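Local coordinates for hypothetical protein PAE2307 (PDB 1WVQ) that probably acts as an adenosine-specific kinase and carries a stably phosphorylated histidine, its precise cellular role being unsettled, at residues Asn66-Glu69 and Leu70-Leu73; Val99-Ala102 and Ile103-Val106; Glu147-Lys150 and Asp151-Glu154. One frame throughout, in Å; residues are numbered along the deposited sequence.

Interaction 1 of 3, residues Asn66-Glu69 and Leu70-Leu73; sequences NDEE and LRNL
The carboxylate of Asp67 turns back over the first turn of helix 68-81 and receives the amide of Leu70, whose N lies 3.0 Å from Asp67 OD1. The bond is nearly straight (165° at the hydrogen), although the donor stands above the carboxylate plane, about 43° out of it. The same OD1 also takes a weak, strongly bent bond from Glu69 N, so one oxygen serves two amides that have no earlier helical carbonyl to bind. With CG anti to the backbone N, the carboxylate also rests against the branch of Leu70, CG to CG 3.7 Å. Behind the cap the regular ladder starts: Arg71 N donates to Asp67 O at 2.9 Å, and Asn72 N and Leu73 N bind Glu68 O and Glu69 O in turn.

On the outer side, Glu68 and Arg71 run alongside each other and form a side-on, two-pronged salt bridge. Arg71 NE meets Glu68 OE1 at 2.9 Å, and NH2 meets OE2 at 3.2 Å through the syn lone pair and in the guanidinium plane. Bonded at two points and only 27° from coplanar, the two groups are hindered from turning against each other. This pairing depends on the bend of the Glu68 chain at chi2. The remaining terminal nitrogen of Arg71, NH1, is bound by His63 ND1, while Glu69 OE1 makes its salt bridge with Arg92 on strand 87-92.

Leu70, buried, packs on Tyr90 and Lys47, and Asn66, just before the helix, binds Phe48 N of strand 47-53 through OD1 and Val46 O through ND2. The arrangement is that of an aspartate N-cap followed by an i to i+3 Glu-Arg salt bridge, at the opening of a helix laid against an antiparallel sheet.

Interaction 2 of 3, residues Val99-Ala102 and Ile103-Val106; sequences VLNA and IKNV
The closing turns of helix 96-104, an amphipathic helix with one side on the five-stranded sheet and another at a subunit interface, are held together by contacts between Val99-Ala102 and Ile103-Val106. Asn101 and Lys104 carry the polar side. Their side chains lie alongside each other and point the same way, and Lys104 NZ gives a hydrogen bond to Asn101 OD1 at 2.9 Å, nearly along the C=O axis (163° at the oxygen). With chi2, chi3 and chi4 of the lysine all near 180°, the extended chain carries its methylenes past Leu100 O to bring NZ to Asn101 OD1: CG lies 3.2 Å from Leu100 O, and CE 3.4 Å from Asn101 OD1. The ammonium's strongest partner is Lys104 O of the second subunit, and it also binds Val109 O there, while Asn101 ND2 binds Asn105 O of that same subunit. Asn101 OD1 therefore helps to place a charged group that bridges two chains.

On the inner side Val99 and Ile103 meet through methyls, CG2 to CD1 3.9 Å, and the isoleucine CG1 lies 3.4 Å from Val99 O. Ile22 of strand 20-25 and Leu35 of helix 31-40 pack around Ile103, and Leu100 faces Ile112 and Ala115.

The backbone bonds Ile103 N to Val99 O and Lys104 N to Leu100 O are regular, the latter 2.9 Å. Asn105 N reaches Asn101 O at 3.1 Å and adds a weak bond to Ala102 O, and Val106 N turns to Ile103 O. Asn105 O and Lys104 O receive side chains of the third subunit, reciprocating the lysine and asparagine bonds. This is the C-terminal part of an amphipathic helix, where carbonyls of the last turn are used in a repeated lysine-to-carbonyl link between subunits.

Interaction 3 of 3, residues Glu147-Lys150 and Asp151-Glu154; sequences ETEK and DREE
Thr148 holds OG1 between its backbone N and carbonyl carbon (chi1 69°), and Asp151 swings CG anti to its carbonyl carbon, which makes the two polar groups face each other across the first turn of helix 149-162. Asp151 N donates to Thr148 OG1 at 3.1 Å; in return Thr148 N donates to Asp151 OD2 at 2.8 Å, a nearly straight bond (167°) on the anti side, somewhat out of the carboxylate plane. These reciprocal bonds make a capping box. Just before it, Glu147 lays its CB 3.7 Å from Asp151 CB.

One residue further on, Glu149 and Arg152 lie side by side, and Glu149 OE2 offers its syn lone pair to Arg152 NH1 at 3.0 Å. Only NH1 and OE2 are bonded, and the planes stand 51° apart. Arg152 NE continues to Glu64 of the second subunit. Glu147 OE1 binds Arg62 and OE2 the backbone N of His63, both of the second subunit, while OE2 also pairs with Arg155 of its own chain.

Glu153 brings a second negative charge, OE2 lying 4.4 Å from Glu149 OE2. A water spans the pair, donating to each oxygen at 2.8 Å. Lys150 CD lies 3.2 Å from Glu153 OE1, a methylene contact and not a salt bridge, with NZ further off.

The chemistry implies that the water and the Arg152 bond to Glu149 probably ease the repulsion between Glu149 and Glu153, though Arg152 also serves Glu64 of the second subunit, while the box satisfies amides at the helix start.

In the fold
The three contacts follow one another along the chain without touching. Interactions 1 and 3 both cap the start of a helix, whereas interaction 2 lies toward the end of one. The centres of interactions 1 and 2 are about 21 Å apart, those of 2 and 3 about 32 Å, and those of 1 and 3 about 39 Å. Interactions 2 and 3 both reach the second subunit, and His63 adds a relation across chains: its ring ND1 binds Arg71 within the chain, and the backbone N of the copy in the second subunit binds Glu147. The phosphorylated His85 lies in the chain between interactions 1 and 2, just before strand 87-92, on which Leu70 packs.

Interaction 1 of 3, residues Asn66-Glu69 and Leu70-Leu73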
# COMPACT_ATOMS: atom_id res chain seq x y z
N ASN A 66 -10.87 -2.99 -24.46
CA ASN A 66 -11.85 -4.05 -24.72
C ASN A 66 -13.13 -3.39 -25.23
O ASN A 66 -14.19 -4.01 -25.28
CB ASN A 66 -12.11 -4.88 -23.46
CG ASN A 66 -12.84 -4.12 -22.37
OD1 ASN A 66 -13.07 -2.91 -22.46
ND2 ASN A 66 -13.22 -4.84 -21.31
N ASP A 67 -12.99 -2.13 -25.63
CA ASP A 67 -14.08 -1.33 -26.17
C ASP A 67 -13.44 -0.34 -27.14
O ASP A 67 -12.64 0.51 -26.74
CB ASP A 67 -14.79 -0.58 -25.04
CG ASP A 67 -15.94 0.27 -25.53
OD1 ASP A 67 -15.74 1.11 -26.43
OD2 ASP A 67 -17.06 0.11 -25.00
N GLU A 68 -13.78 -0.46 -28.42
CA GLU A 68 -13.18 0.40 -29.43
C GLU A 68 -13.48 1.89 -29.29
O GLU A 68 -12.65 2.73 -29.64
CB GLU A 68 -13.57 -0.08 -30.83
CG GLU A 68 -13.02 -1.45 -31.15
CD GLU A 68 -11.51 -1.56 -30.91
OE1 GLU A 68 -10.75 -0.72 -31.44
OE2 GLU A 68 -11.09 -2.49 -30.19
N GLU A 69 -14.67 2.22 -28.79
CA GLU A 69 -15.03 3.61 -28.61
C GLU A 69 -14.08 4.22 -27.59
O GLU A 69 -13.50 5.29 -27.81
CB GLU A 69 -16.47 3.73 -28.11
CG GLU A 69 -16.90 5.14 -27.73
CD GLU A 69 -18.17 5.14 -26.90
OE1 GLU A 69 -18.12 4.63 -25.75
OE2 GLU A 69 -19.20 5.65 -27.38
N LEU A 70 -13.91 3.53 -26.47
CA LEU A 70 -13.04 4.01 -25.41
C LEU A 70 -11.57 4.01 -25.82
O LEU A 70 -10.80 4.88 -25.40
CB LEU A 70 -13.26 3.18 -24.15
CG LEU A 70 -14.73 3.18 -23.68
CD1 LEU A 70 -14.86 2.35 -22.41
CD2 LEU A 70 -15.20 4.61 -23.45
N ARG A 71 -11.18 3.05 -26.65
CA ARG A 71 -9.79 2.98 -27.11
C ARG A 71 -9.48 4.25 -27.90
O ARG A 71 -8.47 4.90 -27.66
CB ARG A 71 -9.57 1.76 -28.03
CG ARG A 71 -8.14 1.64 -28.58
CD ARG A 71 -8.08 0.80 -29.86
NE ARG A 71 -8.46 -0.59 -29.65
CZ ARG A 71 -7.69 -1.51 -29.07
NH1 ARG A 71 -6.48 -1.20 -28.62
NH2 ARG A 71 -8.15 -2.74 -28.92
N ASN A 72 -10.37 4.61 -28.82
CA ASN A 72 -10.15 5.80 -29.64
C ASN A 72 -10.19 7.11 -28.87
O ASN A 72 -9.49 8.05 -29.21
CB ASN A 72 -11.13 5.81 -30.81
CG ASN A 72 -10.86 4.69 -31.79
OD1 ASN A 72 -9.70 4.40 -32.10
ND2 ASN A 72 -11.92 4.05 -32.27
N LEU A 73 -11.02 7.16 -27.83
CA LEU A 73 -11.10 8.36 -27.01
C LEU A 73 -9.77 8.54 -26.30
O LEU A 73 -9.23 9.64 -26.23
CB LEU A 73 -12.24 8.23 -25.99
CG LEU A 73 -13.63 8.62 -26.52
CD1 LEU A 73 -14.70 8.14 -25.57
CD2 LEU A 73 -13.70 10.13 -26.69

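Interaction 2 of 3, residues Val99-Ala102 and Ile103-Val106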
# COMPACT_ATOMS: atom_id res chain seq x y z
N VAL A 99 -10.93 1.43 -9.26
CA VAL A 99 -9.63 1.07 -9.83
C VAL A 99 -8.44 1.97 -9.49
O VAL A 99 -7.30 1.61 -9.76
CB VAL A 99 -9.71 1.03 -11.39
CG1 VAL A 99 -10.79 0.05 -11.83
CG2 VAL A 99 -10.02 2.43 -11.93
N LEU A 100 -8.69 3.12 -8.87
CA LEU A 100 -7.60 4.04 -8.59
C LEU A 100 -6.44 3.56 -7.72
O LEU A 100 -5.29 3.84 -8.03
CB LEU A 100 -8.14 5.37 -8.04
CG LEU A 100 -8.69 6.33 -9.11
CD1 LEU A 100 -9.47 7.45 -8.45
CD2 LEU A 100 -7.53 6.87 -9.94
N ASN A 101 -6.71 2.84 -6.64
CA ASN A 101 -5.58 2.41 -5.82
C ASN A 101 -4.68 1.41 -6.55
O ASN A 101 -3.45 1.41 -6.36
CB ASN A 101 -6.07 1.85 -4.47
CG ASN A 101 -6.48 2.96 -3.51
OD1 ASN A 101 -6.39 4.15 -3.84
ND2 ASN A 101 -6.94 2.57 -2.33
N ALA A 102 -5.26 0.59 -7.41
CA ALA A 102 -4.47 -0.36 -8.18
C ALA A 102 -3.58 0.46 -9.12
O ALA A 102 -2.40 0.17 -9.30
CB ALA A 102 -5.37 -1.29 -8.97
N ILE A 103 -4.14 1.51 -9.71
CA ILE A 103 -3.37 2.35 -10.61
C ILE A 103 -2.22 3.05 -9.88
O ILE A 103 -1.10 3.11 -10.38
CB ILE A 103 -4.27 3.38 -11.29
CG1 ILE A 103 -5.24 2.66 -12.23
CG2 ILE A 103 -3.43 4.40 -12.06
CD1 ILE A 103 -6.33 3.54 -12.79
N LYS A 104 -2.50 3.58 -8.69
CA LYS A 104 -1.48 4.27 -7.90
C LYS A 104 -0.29 3.36 -7.59
O LYS A 104 0.86 3.82 -7.53
CB LYS A 104 -2.05 4.75 -6.56
CG LYS A 104 -3.17 5.77 -6.65
CD LYS A 104 -3.74 6.01 -5.26
CE LYS A 104 -5.00 6.86 -5.30
NZ LYS A 104 -5.66 6.94 -3.95
N ASN A 105 -0.57 2.08 -7.40
CA ASN A 105 0.43 1.08 -7.05
C ASN A 105 1.19 0.44 -8.20
O ASN A 105 2.04 -0.41 -7.97
CB ASN A 105 -0.22 -0.02 -6.21
CG ASN A 105 -0.77 0.50 -4.89
OD1 ASN A 105 -1.60 -0.14 -4.25
ND2 ASN A 105 -0.31 1.68 -4.48
N VAL A 106 0.87 0.83 -9.43
CA VAL A 106 1.61 0.29 -10.57
C VAL A 106 2.96 0.99 -10.46
O VAL A 106 3.02 2.22 -10.42
CB VAL A 106 0.93 0.67 -11.90
CG1 VAL A 106 1.88 0.39 -13.06
CG2 VAL A 106 -0.36 -0.14 -12.07

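Interaction 3 of 3, residues Glu147-Lys150 and Asp151-Glu154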
# COMPACT_ATOMS: atom_id res chain seq x y z
N GLU A 147 -21.53 24.52 1.86
CA GLU A 147 -22.68 23.71 2.23
C GLU A 147 -23.16 23.99 3.65
O GLU A 147 -22.38 24.38 4.52
CB GLU A 147 -22.34 22.22 2.11
CG GLU A 147 -21.82 21.62 3.40
CD GLU A 147 -21.52 20.14 3.29
OE1 GLU A 147 -22.27 19.41 2.60
OE2 GLU A 147 -20.53 19.72 3.92
N THR A 148 -24.45 23.77 3.88
CA THR A 148 -25.06 23.98 5.19
C THR A 148 -25.16 22.62 5.88
O THR A 148 -24.84 21.59 5.28
CB THR A 148 -26.48 24.51 5.06
OG1 THR A 148 -27.32 23.49 4.51
CG2 THR A 148 -26.51 25.73 4.15
N GLU A 149 -25.62 22.61 7.13
CA GLU A 149 -25.77 21.35 7.85
C GLU A 149 -26.83 20.48 7.19
O GLU A 149 -26.75 19.25 7.21
CB GLU A 149 -26.14 21.59 9.31
CG GLU A 149 -26.22 20.30 10.14
CD GLU A 149 -24.96 19.45 10.03
OE1 GLU A 149 -23.85 20.03 10.08
OE2 GLU A 149 -25.08 18.20 9.90
N LYS A 150 -27.85 21.12 6.63
CA LYS A 150 -28.91 20.39 5.95
C LYS A 150 -28.34 19.75 4.68
O LYS A 150 -28.72 18.64 4.31
CB LYS A 150 -30.07 21.33 5.61
CG LYS A 150 -30.94 21.68 6.80
CD LYS A 150 -31.64 20.44 7.35
CE LYS A 150 -32.61 20.79 8.47
NZ LYS A 150 -33.61 21.80 8.03
N ASP A 151 -27.43 20.47 4.02
CA ASP A 151 -26.78 19.95 2.81
C ASP A 151 -25.97 18.73 3.21
O ASP A 151 -25.92 17.74 2.49
CB ASP A 151 -25.82 20.98 2.21
CG ASP A 151 -26.54 22.12 1.54
OD1 ASP A 151 -27.61 21.88 0.94
OD2 ASP A 151 -26.02 23.26 1.59
N ARG A 152 -25.32 18.82 4.37
CA ARG A 152 -24.51 17.71 4.86
C ARG A 152 -25.40 16.50 5.10
O ARG A 152 -25.07 15.39 4.69
CB ARG A 152 -23.79 18.11 6.15
CG ARG A 152 -23.01 16.98 6.80
CD ARG A 152 -22.11 17.51 7.90
NE ARG A 152 -21.40 16.44 8.61
CZ ARG A 152 -21.94 15.67 9.54
NH1 ARG A 152 -23.21 15.83 9.90
NH2 ARG A 152 -21.21 14.73 10.13
N GLU A 153 -26.53 16.72 5.76
CA GLU A 153 -27.46 15.63 6.04
C GLU A 153 -27.89 14.99 4.74
O GLU A 153 -28.04 13.77 4.65
CB GLU A 153 -28.68 16.16 6.80
CG GLU A 153 -28.33 16.80 8.13
CD GLU A 153 -29.53 17.33 8.90
OE1 GLU A 153 -30.62 17.51 8.29
OE2 GLU A 153 -29.39 17.58 10.12
N GLU A 154 -28.06 15.80 3.71
CA GLU A 154 -28.48 15.28 2.42
C GLU A 154 -27.42 14.45 1.71
O GLU A 154 -27.74 13.41 1.15
CB GLU A 154 -28.98 16.42 1.55
CG GLU A 154 -30.26 17.04 2.11
CD GLU A 154 -30.64 18.32 1.42
OE1 GLU A 154 -30.64 18.34 0.18
OE2 GLU A 154 -30.96 19.31 2.13
O HOH W 1 -26.94 16.50 11.03